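PDB 3MCZ: O-methyltransferase from Burkholderia thailandensis, which probably transfers a methyl group from S-adenosyl-L-methionine to an oxygen atom of an acceptor substrate, and is expected to act as a dimer. Local coordinates for residues I184-G189 and Q207-L211; G247-V252 and A273-K278; A266-I270 and W321-V326; L283-T289 and R340-G346. All coordinates share one frame; numbering follows the deposited sequence.

Contact 1: residues I184-G189 and Q207-L211; sequences IDLAGG and QIWDL
The first beta-alpha-beta unit of the Rossmann-like methyltransferase fold brings Asp185 and Leu186 beside Ile208 and Trp209, on neighbouring parallel strands, the first of which runs on into a glycine-containing loop. Asp185 is gripped on both sides of its residue: its N donates to Gln207 O at 2.8 Å, almost straight, and its O receives Trp209 N at 3.0 Å. Ala187 N continues the ladder to Trp209 O as the chain enters a type II turn from Asp185 to Gly188. On the face bearing Ile184, Leu186 and Trp209, the indole is the main platform. With chi1 at -71°, Ile184 sets CG2 opposite its own backbone N and over the five-membered ring of Trp209, 3.9 Å from the centroid, a CH-pi contact. Leu186 CD2 reaches Trp209 CE3 at 3.4 Å, and the ring is kept from turning by Trp209 NE1, which donates in the indole plane to Gln207 OE1 at 2.9 Å. The loop suits glycine: Gly188 lays its bare CA 3.9 Å from Ile208 CG2, and Gly189 has a positive phi. At the strand end, Asp210 CG lies opposite the backbone N (chi1 -152°), which swings the carboxylate toward the loop. Gly189 N makes a weak bond to Asp210 OD2, while Leu211 N holds Asp210 OD1 at 2.6 Å. These donors, one only weak, would steady the carboxylate, whose place ending the second strand is consistent with the ribose-binding acid of related enzymes.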
loop_
_atom_site.group_PDB
_atom_site.type_symbol
_atom_site.label_atom_id
_atom_site.label_comp_id
_atom_site.label_asym_id
_atom_site.label_seq_id
_atom_site.Cartn_x
_atom_site.Cartn_y
_atom_site.Cartn_z
ATOM N N ILE A 184 21.305 -29.357 15.085
ATOM C CA ILE A 184 20.764 -28.367 15.994
ATOM C C ILE A 184 20.204 -27.183 15.170
ATOM O O ILE A 184 20.920 -26.614 14.343
ATOM C CB ILE A 184 21.855 -27.920 16.975
ATOM C CG1 ILE A 184 22.159 -29.029 17.957
ATOM C CG2 ILE A 184 21.465 -26.648 17.674
ATOM C CD1 ILE A 184 23.273 -28.716 18.931
ATOM N N ASP A 185 18.918 -26.866 15.365
ATOM C CA ASP A 185 18.222 -25.745 14.677
ATOM C C ASP A 185 18.070 -24.587 15.691
ATOM O O ASP A 185 17.212 -24.621 16.595
ATOM C CB ASP A 185 16.844 -26.228 14.179
ATOM C CG ASP A 185 16.202 -25.309 13.126
ATOM O OD1 ASP A 185 16.869 -24.370 12.592
ATOM O OD2 ASP A 185 15.000 -25.554 12.808
ATOM N N LEU A 186 18.900 -23.573 15.537
ATOM C CA LEU A 186 18.962 -22.469 16.471
ATOM C C LEU A 186 17.886 -21.429 16.099
ATOM O O LEU A 186 17.805 -20.985 14.959
ATOM C CB LEU A 186 20.358 -21.844 16.487
ATOM C CG LEU A 186 21.544 -22.720 16.963
ATOM C CD1 LEU A 186 22.876 -21.992 16.637
ATOM C CD2 LEU A 186 21.463 -23.119 18.444
ATOM N N ALA A 187 17.039 -21.058 17.056
ATOM C CA ALA A 187 15.972 -20.115 16.744
ATOM C C ALA A 187 15.047 -20.778 15.728
ATOM O O ALA A 187 14.498 -20.106 14.839
ATOM C CB ALA A 187 16.541 -18.798 16.175
ATOM N N GLY A 188 14.895 -22.096 15.854
ATOM C CA GLY A 188 14.255 -22.900 14.820
ATOM C C GLY A 188 12.786 -22.586 14.639
ATOM O O GLY A 188 12.223 -22.828 13.562
ATOM N N GLY A 189 12.160 -22.085 15.706
ATOM C CA GLY A 189 10.799 -21.536 15.643
ATOM C C GLY A 189 9.766 -22.543 15.231
ATOM O O GLY A 189 9.559 -23.552 15.924
ATOM N N GLN A 207 17.624 -31.224 17.461
ATOM C CA GLN A 207 17.195 -30.361 18.595
ATOM C C GLN A 207 16.803 -29.001 18.038
ATOM O O GLN A 207 17.451 -28.490 17.091
ATOM C CB GLN A 207 18.314 -30.181 19.608
ATOM C CG GLN A 207 18.834 -31.499 20.170
ATOM C CD GLN A 207 19.889 -31.306 21.238
ATOM O OE1 GLN A 207 20.394 -30.212 21.422
ATOM N NE2 GLN A 207 20.202 -32.365 21.963
ATOM N N ILE A 208 15.725 -28.445 18.586
ATOM C CA ILE A 208 15.327 -27.098 18.291
ATOM C C ILE A 208 15.614 -26.296 19.567
ATOM O O ILE A 208 15.169 -26.669 20.657
ATOM C CB ILE A 208 13.806 -26.975 17.942
ATOM C CG1 ILE A 208 13.414 -27.842 16.718
ATOM C CG2 ILE A 208 13.463 -25.526 17.648
ATOM C CD1 ILE A 208 11.950 -28.167 16.695
ATOM N N TRP A 209 16.366 -25.211 19.401
ATOM C CA TRP A 209 16.756 -24.266 20.473
ATOM C C TRP A 209 16.084 -22.942 20.165
ATOM O O TRP A 209 16.461 -22.262 19.211
ATOM C CB TRP A 209 18.272 -24.031 20.467
ATOM C CG TRP A 209 19.145 -25.236 20.859
ATOM C CD1 TRP A 209 18.813 -26.560 20.785
ATOM C CD2 TRP A 209 20.477 -25.190 21.373
ATOM N NE1 TRP A 209 19.850 -27.338 21.223
ATOM C CE2 TRP A 209 20.885 -26.526 21.598
ATOM C CE3 TRP A 209 21.359 -24.155 21.677
ATOM C CZ2 TRP A 209 22.148 -26.853 22.114
ATOM C CZ3 TRP A 209 22.613 -24.469 22.180
ATOM C CH2 TRP A 209 22.994 -25.815 22.403
ATOM N N ASP A 210 15.095 -22.563 20.968
ATOM C CA ASP A 210 14.389 -21.295 20.766
ATOM C C ASP A 210 13.733 -20.825 22.080
ATOM O O ASP A 210 13.928 -21.442 23.126
ATOM C CB ASP A 210 13.336 -21.446 19.660
ATOM C CG ASP A 210 13.056 -20.144 18.924
ATOM O OD1 ASP A 210 13.353 -19.042 19.477
ATOM O OD2 ASP A 210 12.533 -20.213 17.785
ATOM N N LEU A 211 12.985 -19.724 22.006
ATOM C CA LEU A 211 12.323 -19.129 23.185
ATOM C C LEU A 211 10.988 -19.833 23.479
ATOM O O LEU A 211 10.506 -20.609 22.658
ATOM C CB LEU A 211 12.119 -17.622 22.962
ATOM C CG LEU A 211 13.426 -16.806 22.858
ATOM C CD1 LEU A 211 13.184 -15.397 22.312
ATOM C CD2 LEU A 211 14.151 -16.750 24.207
#

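Contact 2: residues G247-V252 and A273-K278; sequences GAADVV and AAGLVK
Val252 and Leu276 meet at the tight end of this contact, where helix 263-275 gives way to the turn leading into the next strand. Val252 CG2 sits 3.7 Å from Leu276 CB and 3.8 Å from Val277 CG2, so one methyl of the branched side chain wedges against two neighbours. Leu276 then extends CD2 to within 3.4 Å of Gly247 O, over a residue with no side chain of its own. Two backbone bonds tie Ala249 into a short parallel bridge: Ala249 N to Leu276 O, and Lys278 N to Ala249 O at 3.0 Å. Ala249, buried against Thr182 and Ile184, is small enough to fit there. Toward solvent the packing gives way to bridges through water. Lys278 runs extended past Ala248, its CE 3.7 Å from Ala248 CB, but its NZ stays 4.6 Å from Asp250 OD1, too far for a salt bridge. A water joins Lys278 NZ to Asp250 OD2, an oxygen that Arg181 N also holds. Another water links Gly247 O with Gly275 O. Leu186 and Leu283, on the strands flanking 251-255, touch both Val252 and Ala273; strand 251-255, helix 263-275 and strand 281-288 form a beta-alpha-beta unit.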
loop_
_atom_site.group_PDB
_atom_site.type_symbol
_atom_site.label_atom_id
_atom_site.label_comp_id
_atom_site.label_asym_id
_atom_site.label_seq_id
_atom_site.Cartn_x
_atom_site.Cartn_y
_atom_site.Cartn_z
ATOM N N GLY A 247 27.106 -28.385 24.081
ATOM C CA GLY A 247 26.297 -28.712 22.907
ATOM C C GLY A 247 27.231 -29.067 21.776
ATOM O O GLY A 247 28.348 -28.557 21.713
ATOM N N ALA A 248 26.779 -29.943 20.893
ATOM C CA ALA A 248 27.556 -30.327 19.717
ATOM C C ALA A 248 26.627 -31.018 18.714
ATOM O O ALA A 248 25.758 -31.842 19.110
ATOM C CB ALA A 248 28.695 -31.273 20.121
ATOM N N ALA A 249 26.794 -30.703 17.428
ATOM C CA ALA A 249 26.089 -31.425 16.378
ATOM C C ALA A 249 26.915 -31.430 15.118
ATOM O O ALA A 249 27.817 -30.606 14.958
ATOM C CB ALA A 249 24.705 -30.820 16.097
ATOM N N ASP A 250 26.566 -32.337 14.203
ATOM C CA ASP A 250 27.199 -32.378 12.884
ATOM C C ASP A 250 26.800 -31.195 11.994
ATOM O O ASP A 250 27.607 -30.712 11.199
ATOM C CB ASP A 250 26.838 -33.685 12.196
ATOM C CG ASP A 250 27.374 -34.890 12.954
ATOM O OD1 ASP A 250 28.551 -34.814 13.371
ATOM O OD2 ASP A 250 26.615 -35.879 13.178
ATOM N N VAL A 251 25.548 -30.780 12.112
ATOM C CA VAL A 251 25.002 -29.640 11.407
ATOM C C VAL A 251 24.250 -28.719 12.357
ATOM O O VAL A 251 23.405 -29.144 13.158
ATOM C CB VAL A 251 24.098 -30.027 10.202
ATOM C CG1 VAL A 251 23.631 -28.744 9.456
ATOM C CG2 VAL A 251 24.818 -30.942 9.246
ATOM N N VAL A 252 24.597 -27.427 12.313
ATOM C CA VAL A 252 23.969 -26.421 13.155
ATOM C C VAL A 252 23.351 -25.411 12.203
ATOM O O VAL A 252 23.987 -24.992 11.250
ATOM C CB VAL A 252 25.014 -25.744 14.093
ATOM C CG1 VAL A 252 24.390 -24.599 14.917
ATOM C CG2 VAL A 252 25.705 -26.815 14.987
ATOM N N ALA A 273 27.330 -20.416 17.640
ATOM C CA ALA A 273 26.804 -21.413 16.716
ATOM C C ALA A 273 27.925 -22.243 16.136
ATOM O O ALA A 273 27.845 -23.481 16.088
ATOM C CB ALA A 273 26.009 -20.761 15.578
ATOM N N ALA A 274 28.957 -21.546 15.690
ATOM C CA ALA A 274 30.104 -22.191 15.083
ATOM C C ALA A 274 30.749 -23.137 16.117
ATOM O O ALA A 274 31.154 -24.231 15.768
ATOM C CB ALA A 274 31.090 -21.163 14.605
ATOM N N GLY A 275 30.818 -22.713 17.378
ATOM C CA GLY A 275 31.400 -23.550 18.429
ATOM C C GLY A 275 30.660 -24.883 18.616
ATOM O O GLY A 275 31.236 -25.866 19.095
ATOM N N LEU A 276 29.386 -24.938 18.221
ATOM C CA LEU A 276 28.618 -26.193 18.333
ATOM C C LEU A 276 28.948 -27.212 17.231
ATOM O O LEU A 276 28.600 -28.390 17.370
ATOM C CB LEU A 276 27.123 -25.922 18.305
ATOM C CG LEU A 276 26.428 -25.140 19.427
ATOM C CD1 LEU A 276 25.026 -24.888 18.977
ATOM C CD2 LEU A 276 26.459 -25.982 20.675
ATOM N N VAL A 277 29.600 -26.771 16.159
ATOM C CA VAL A 277 29.838 -27.590 14.978
ATOM C C VAL A 277 30.989 -28.607 15.211
ATOM O O VAL A 277 32.128 -28.215 15.438
ATOM C CB VAL A 277 30.178 -26.737 13.740
ATOM C CG1 VAL A 277 30.480 -27.668 12.514
ATOM C CG2 VAL A 277 29.039 -25.719 13.412
ATOM N N LYS A 278 30.678 -29.894 15.106
ATOM C CA LYS A 278 31.680 -30.949 15.300
ATOM C C LYS A 278 32.644 -30.930 14.151
ATOM O O LYS A 278 32.344 -30.390 13.074
ATOM C CB LYS A 278 31.013 -32.328 15.403
ATOM C CG LYS A 278 30.093 -32.495 16.652
ATOM C CD LYS A 278 29.358 -33.795 16.585
ATOM C CE LYS A 278 28.507 -34.095 17.808
ATOM N NZ LYS A 278 28.069 -35.573 17.857
HETATM O O HOH W 1 30.619 -28.390 20.473
HETATM O O HOH W 2 26.605 -36.379 15.844
#

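Contact 3: residues A266-I270 and W321-V326; sequences AREVI and WIAGVV
Trp321 extends its ring carbon opposite the backbone N (chi1 178°), which carries the indole toward helix 263-275, while Arg267 leaves its own helix stretched out and then folds at chi3 (-75°) to bring its guanidinium up to the indole at a steep angle. The two helices pack on the same flank of the Rossmann-like methyltransferase domain, their short segments crossing at -43°. Between them lies an aliphatic seam made by beta-branched residues. Ile270 CG2 touches Val325 CG1 at 3.6 Å and Val326 CG2 at 3.8 Å, and Ile270 CD1 approaches Ile322 CG2 at 4.1 Å. The compact Ala266 suits the edge of the indole, its CB 4.2 Å from Trp321 CH2 and near the ring plane. The other methyl of Val325, CG2, lies over one face of the Arg267 guanidinium and, off-centre, over one face of the Trp321 ring, so it packs against two flat groups that stand almost perpendicular. Ile322 and Val326 also touch Ile285 of the sheet beneath, while Arg267 NH1 has a long, weak ion pair with Asp328. At the rim a single water lies in both planes, accepting from Arg267 NH2 at 3.2 Å and from Trp321 NE1 at 3.3 Å.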
loop_
_atom_site.group_PDB
_atom_site.type_symbol
_atom_site.label_atom_id
_atom_site.label_comp_id
_atom_site.label_asym_id
_atom_site.label_seq_id
_atom_site.Cartn_x
_atom_site.Cartn_y
_atom_site.Cartn_z
ATOM N N ALA A 266 24.817 -10.296 16.598
ATOM C CA ALA A 266 24.885 -11.250 15.502
ATOM C C ALA A 266 26.273 -11.911 15.444
ATOM O O ALA A 266 26.393 -13.125 15.226
ATOM C CB ALA A 266 24.519 -10.544 14.166
ATOM N N ARG A 267 27.329 -11.131 15.695
ATOM C CA ARG A 267 28.697 -11.705 15.720
ATOM C C ARG A 267 28.829 -12.720 16.852
ATOM O O ARG A 267 29.388 -13.768 16.661
ATOM C CB ARG A 267 29.758 -10.604 15.830
ATOM C CG ARG A 267 31.185 -11.112 15.895
ATOM C CD ARG A 267 32.175 -9.976 16.080
ATOM N NE ARG A 267 32.378 -9.219 14.849
ATOM C CZ ARG A 267 33.162 -9.617 13.841
ATOM N NH1 ARG A 267 33.784 -10.790 13.874
ATOM N NH2 ARG A 267 33.279 -8.856 12.764
ATOM N N GLU A 268 28.269 -12.427 18.030
ATOM C CA GLU A 268 28.313 -13.368 19.133
ATOM C C GLU A 268 27.532 -14.649 18.883
ATOM O O GLU A 268 27.997 -15.724 19.263
ATOM C CB GLU A 268 27.807 -12.704 20.413
ATOM C CG GLU A 268 28.810 -11.669 20.904
ATOM C CD GLU A 268 28.262 -10.732 21.956
ATOM O OE1 GLU A 268 27.019 -10.588 22.087
ATOM O OE2 GLU A 268 29.108 -10.096 22.624
ATOM N N VAL A 269 26.368 -14.531 18.252
ATOM C CA VAL A 269 25.509 -15.684 17.948
ATOM C C VAL A 269 26.194 -16.597 16.945
ATOM O O VAL A 269 26.144 -17.797 17.079
ATOM C CB VAL A 269 24.173 -15.248 17.396
ATOM C CG1 VAL A 269 23.370 -16.459 16.801
ATOM C CG2 VAL A 269 23.365 -14.575 18.524
ATOM N N ILE A 270 26.807 -16.007 15.935
ATOM C CA ILE A 270 27.514 -16.766 14.903
ATOM C C ILE A 270 28.671 -17.520 15.543
ATOM O O ILE A 270 28.861 -18.703 15.288
ATOM C CB ILE A 270 28.010 -15.863 13.769
ATOM C CG1 ILE A 270 26.828 -15.324 12.973
ATOM C CG2 ILE A 270 28.943 -16.638 12.832
ATOM C CD1 ILE A 270 27.178 -14.153 12.074
ATOM N N TRP A 321 29.578 -9.616 5.101
ATOM C CA TRP A 321 29.969 -9.389 6.497
ATOM C C TRP A 321 29.689 -10.659 7.317
ATOM O O TRP A 321 30.542 -11.105 8.094
ATOM C CB TRP A 321 29.228 -8.191 7.097
ATOM C CG TRP A 321 29.566 -7.960 8.515
ATOM C CD1 TRP A 321 30.625 -7.267 9.007
ATOM C CD2 TRP A 321 28.837 -8.438 9.633
ATOM N NE1 TRP A 321 30.607 -7.292 10.382
ATOM C CE2 TRP A 321 29.527 -8.036 10.787
ATOM C CE3 TRP A 321 27.689 -9.209 9.769
ATOM C CZ2 TRP A 321 29.076 -8.338 12.071
ATOM C CZ3 TRP A 321 27.232 -9.495 11.059
ATOM C CH2 TRP A 321 27.923 -9.046 12.184
ATOM N N ILE A 322 28.506 -11.238 7.127
ATOM C CA ILE A 322 28.188 -12.519 7.774
ATOM C C ILE A 322 29.241 -13.587 7.408
ATOM O O ILE A 322 29.754 -14.294 8.278
ATOM C CB ILE A 322 26.761 -13.021 7.430
ATOM C CG1 ILE A 322 25.718 -12.010 7.929
ATOM C CG2 ILE A 322 26.541 -14.404 8.054
ATOM C CD1 ILE A 322 24.217 -12.214 7.408
ATOM N N ALA A 323 29.559 -13.696 6.122
ATOM C CA ALA A 323 30.517 -14.676 5.689
ATOM C C ALA A 323 31.870 -14.471 6.346
ATOM O O ALA A 323 32.523 -15.456 6.738
ATOM C CB ALA A 323 30.632 -14.697 4.140
ATOM N N GLY A 324 32.303 -13.215 6.506
ATOM C CA GLY A 324 33.577 -12.916 7.177
ATOM C C GLY A 324 33.559 -13.334 8.637
ATOM O O GLY A 324 34.559 -13.852 9.137
ATOM N N VAL A 325 32.416 -13.172 9.310
ATOM C CA VAL A 325 32.307 -13.616 10.707
ATOM C C VAL A 325 32.465 -15.144 10.841
ATOM O O VAL A 325 33.182 -15.655 11.713
ATOM C CB VAL A 325 31.006 -13.158 11.365
ATOM C CG1 VAL A 325 30.971 -13.685 12.801
ATOM C CG2 VAL A 325 30.890 -11.612 11.340
ATOM N N VAL A 326 31.856 -15.878 9.920
ATOM C CA VAL A 326 31.995 -17.335 9.888
ATOM C C VAL A 326 33.460 -17.750 9.665
ATOM O O VAL A 326 33.971 -18.652 10.363
ATOM C CB VAL A 326 31.031 -17.950 8.821
ATOM C CG1 VAL A 326 31.190 -19.483 8.718
ATOM C CG2 VAL A 326 29.581 -17.589 9.159
HETATM O O HOH W 3 32.309 -5.761 12.721
#

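Contact 4: residues L283-T289 and R340-G346; sequences LLILTMT and RYTLLIG
Met288, here the selenomethionine used in place of methionine, crosses the ring of Tyr341 and runs out beside Arg340. Its CB stands over one face of the tyrosine, toward the rim, 4.2 Å from Tyr341 CE2. With chi1 at -177° the chain sets off opposite the backbone N, and CG passes 3.5 Å from Arg340 O. A bend at chi3 (-62°), about the bond from CG to the selenium, folds the terminal CE back, 3.6 Å from Tyr341 OH and equally close to Arg340 CD. A long, unbranched, flexible chain, methionine in the natural protein, fits this curved path, and the phenol beneath is anchored by a hydrogen bond from Tyr341 OH to Asp256. All this lies at one end of an antiparallel pairing in the seven-stranded sheet of the class I methyltransferase fold, where strand 341-347 lies between strands 281-288 and 332-338, antiparallel to both. Hydrogen-bonded pairs Leu283 with Gly346, Ile285 with Leu344 and Thr287 with Thr342 alternate with non-hydrogen-bonded ones. On the face of Leu284 and Leu286, Leu284 CD2 fits between two branches of Ile345, 3.7 Å from CG1 and from CG2. Where the strands part, Thr289 N reaches Arg340 O at 2.9 Å. The hydroxyls Thr289 OG1 and Thr342 OG1 lie 2.6 Å apart in a hydrogen bond, and one water donates to both Thr289 O and Arg340 O.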
loop_
_atom_site.group_PDB
_atom_site.type_symbol
_atom_site.label_atom_id
_atom_site.label_comp_id
_atom_site.label_asym_id
_atom_site.label_seq_id
_atom_site.Cartn_x
_atom_site.Cartn_y
_atom_site.Cartn_z
ATOM N N LEU A 283 28.032 -25.370 9.610
ATOM C CA LEU A 283 27.121 -24.342 10.069
ATOM C C LEU A 283 26.387 -23.785 8.835
ATOM O O LEU A 283 27.038 -23.381 7.836
ATOM C CB LEU A 283 27.925 -23.206 10.733
ATOM C CG LEU A 283 27.102 -21.971 11.146
ATOM C CD1 LEU A 283 25.955 -22.334 12.118
ATOM C CD2 LEU A 283 27.972 -20.852 11.740
ATOM N N LEU A 284 25.052 -23.769 8.884
ATOM C CA LEU A 284 24.251 -23.252 7.784
ATOM C C LEU A 284 23.612 -21.958 8.226
ATOM O O LEU A 284 22.993 -21.906 9.284
ATOM C CB LEU A 284 23.145 -24.219 7.369
ATOM C CG LEU A 284 23.566 -25.639 7.003
ATOM C CD1 LEU A 284 22.354 -26.467 6.538
ATOM C CD2 LEU A 284 24.704 -25.682 5.956
ATOM N N ILE A 285 23.784 -20.914 7.422
ATOM C CA ILE A 285 23.096 -19.657 7.661
ATOM C C ILE A 285 22.356 -19.227 6.405
ATOM O O ILE A 285 22.952 -18.990 5.384
ATOM C CB ILE A 285 24.046 -18.534 8.069
ATOM C CG1 ILE A 285 24.891 -18.926 9.307
ATOM C CG2 ILE A 285 23.224 -17.216 8.304
ATOM C CD1 ILE A 285 26.009 -17.923 9.680
ATOM N N LEU A 286 21.040 -19.141 6.508
ATOM C CA LEU A 286 20.216 -18.668 5.430
ATOM C C LEU A 286 19.893 -17.207 5.726
ATOM O O LEU A 286 19.408 -16.876 6.806
ATOM C CB LEU A 286 18.941 -19.480 5.404
ATOM C CG LEU A 286 18.000 -19.207 4.253
ATOM C CD1 LEU A 286 18.659 -19.552 2.908
ATOM C CD2 LEU A 286 16.729 -20.053 4.491
ATOM N N THR A 287 20.158 -16.341 4.766
ATOM C CA THR A 287 20.007 -14.926 4.980
ATOM C C THR A 287 19.637 -14.235 3.659
ATOM O O THR A 287 20.097 -14.636 2.570
ATOM C CB THR A 287 21.281 -14.350 5.624
ATOM O OG1 THR A 287 21.049 -12.989 5.968
ATOM C CG2 THR A 287 22.517 -14.424 4.671
HETATM N N MSE A 288 18.788 -13.214 3.726
HETATM C CA MSE A 288 18.464 -12.488 2.505
HETATM C C MSE A 288 19.730 -11.834 1.957
HETATM O O MSE A 288 20.469 -11.163 2.678
HETATM C CB MSE A 288 17.415 -11.397 2.713
HETATM C CG MSE A 288 17.071 -10.714 1.365
HETATM SE SE MSE A 288 15.453 -9.658 1.517
HETATM C CE MSE A 288 14.438 -11.257 1.949
ATOM N N THR A 289 19.942 -11.958 0.667
ATOM C CA THR A 289 21.189 -11.464 0.062
ATOM C C THR A 289 21.257 -9.931 0.124
ATOM O O THR A 289 20.306 -9.236 -0.273
ATOM C CB THR A 289 21.262 -11.892 -1.393
ATOM O OG1 THR A 289 21.160 -13.313 -1.458
ATOM C CG2 THR A 289 22.563 -11.436 -2.061
ATOM N N ARG A 340 16.254 -14.811 -3.832
ATOM C CA ARG A 340 16.734 -13.610 -3.148
ATOM C C ARG A 340 17.546 -13.877 -1.861
ATOM O O ARG A 340 17.936 -12.925 -1.153
ATOM C CB ARG A 340 15.530 -12.718 -2.803
ATOM C CG ARG A 340 14.609 -13.260 -1.707
ATOM C CD ARG A 340 13.489 -12.248 -1.332
ATOM N NE ARG A 340 12.344 -12.256 -2.246
ATOM C CZ ARG A 340 11.454 -11.261 -2.356
ATOM N NH1 ARG A 340 10.448 -11.357 -3.217
ATOM N NH2 ARG A 340 11.576 -10.155 -1.625
ATOM N N TYR A 341 17.721 -15.154 -1.533
ATOM C CA TYR A 341 18.448 -15.592 -0.354
ATOM C C TYR A 341 19.816 -16.169 -0.708
ATOM O O TYR A 341 20.046 -16.681 -1.816
ATOM C CB TYR A 341 17.590 -16.601 0.443
ATOM C CG TYR A 341 16.552 -15.975 1.323
ATOM C CD1 TYR A 341 15.319 -15.551 0.825
ATOM C CD2 TYR A 341 16.804 -15.790 2.663
ATOM C CE1 TYR A 341 14.359 -14.948 1.683
ATOM C CE2 TYR A 341 15.885 -15.203 3.501
ATOM C CZ TYR A 341 14.677 -14.770 3.014
ATOM O OH TYR A 341 13.800 -14.193 3.926
ATOM N N THR A 342 20.739 -16.063 0.246
ATOM C CA THR A 342 22.003 -16.760 0.206
ATOM C C THR A 342 22.038 -17.756 1.371
ATOM O O THR A 342 21.766 -17.401 2.525
ATOM C CB THR A 342 23.201 -15.770 0.317
ATOM O OG1 THR A 342 23.162 -14.848 -0.793
ATOM C CG2 THR A 342 24.589 -16.494 0.334
ATOM N N LEU A 343 22.434 -18.973 1.052
ATOM C CA LEU A 343 22.762 -19.991 2.029
ATOM C C LEU A 343 24.283 -20.051 2.162
ATOM O O LEU A 343 25.012 -20.280 1.173
ATOM C CB LEU A 343 22.179 -21.345 1.619
ATOM C CG LEU A 343 22.456 -22.497 2.600
ATOM C CD1 LEU A 343 21.751 -22.292 3.975
ATOM C CD2 LEU A 343 22.004 -23.818 1.954
ATOM N N LEU A 344 24.763 -19.728 3.348
ATOM C CA LEU A 344 26.180 -19.819 3.668
ATOM C C LEU A 344 26.392 -21.116 4.410
ATOM O O LEU A 344 25.582 -21.483 5.281
ATOM C CB LEU A 344 26.644 -18.638 4.524
ATOM C CG LEU A 344 26.541 -17.250 3.885
ATOM C CD1 LEU A 344 26.825 -16.163 5.020
ATOM C CD2 LEU A 344 27.507 -17.113 2.723
ATOM N N ILE A 345 27.460 -21.824 4.041
ATOM C CA ILE A 345 27.771 -23.112 4.621
ATOM C C ILE A 345 29.192 -22.998 5.176
ATOM O O ILE A 345 30.176 -22.961 4.428
ATOM C CB ILE A 345 27.624 -24.253 3.563
ATOM C CG1 ILE A 345 26.218 -24.266 2.916
ATOM C CG2 ILE A 345 27.925 -25.665 4.156
ATOM C CD1 ILE A 345 26.189 -23.749 1.440
ATOM N N GLY A 346 29.310 -22.967 6.485
ATOM C CA GLY A 346 30.597 -22.970 7.121
ATOM C C GLY A 346 31.050 -24.345 7.512
ATOM O O GLY A 346 30.453 -24.982 8.377
HETATM O O HOH W 4 20.330 -13.858 -3.864
HETATM O O HOH W 5 18.063 -10.340 -1.815
#

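In the fold
All four contacts lie in the methyltransferase part of the chain. Contacts 1, 2 and 4 share its mixed sheet: strand 205-210 beside 182-186, then 251-255, 281-288 and 341-347. Contact 1 closes along the chain before contact 2 opens, their centres about 13 Å apart; contact 4 follows contact 2, about 16 Å from it between centres. Contact 3 alternates along the chain with both 2 and 4, and lies against contact 4, centres about 11 Å apart. Contact 1 lies at the strand ends where relatives bind the cofactor; contact 2 ties the end of helix 263-275 to strand 251-255, contact 3 packs that helix against another, and contact 4 pairs two strands.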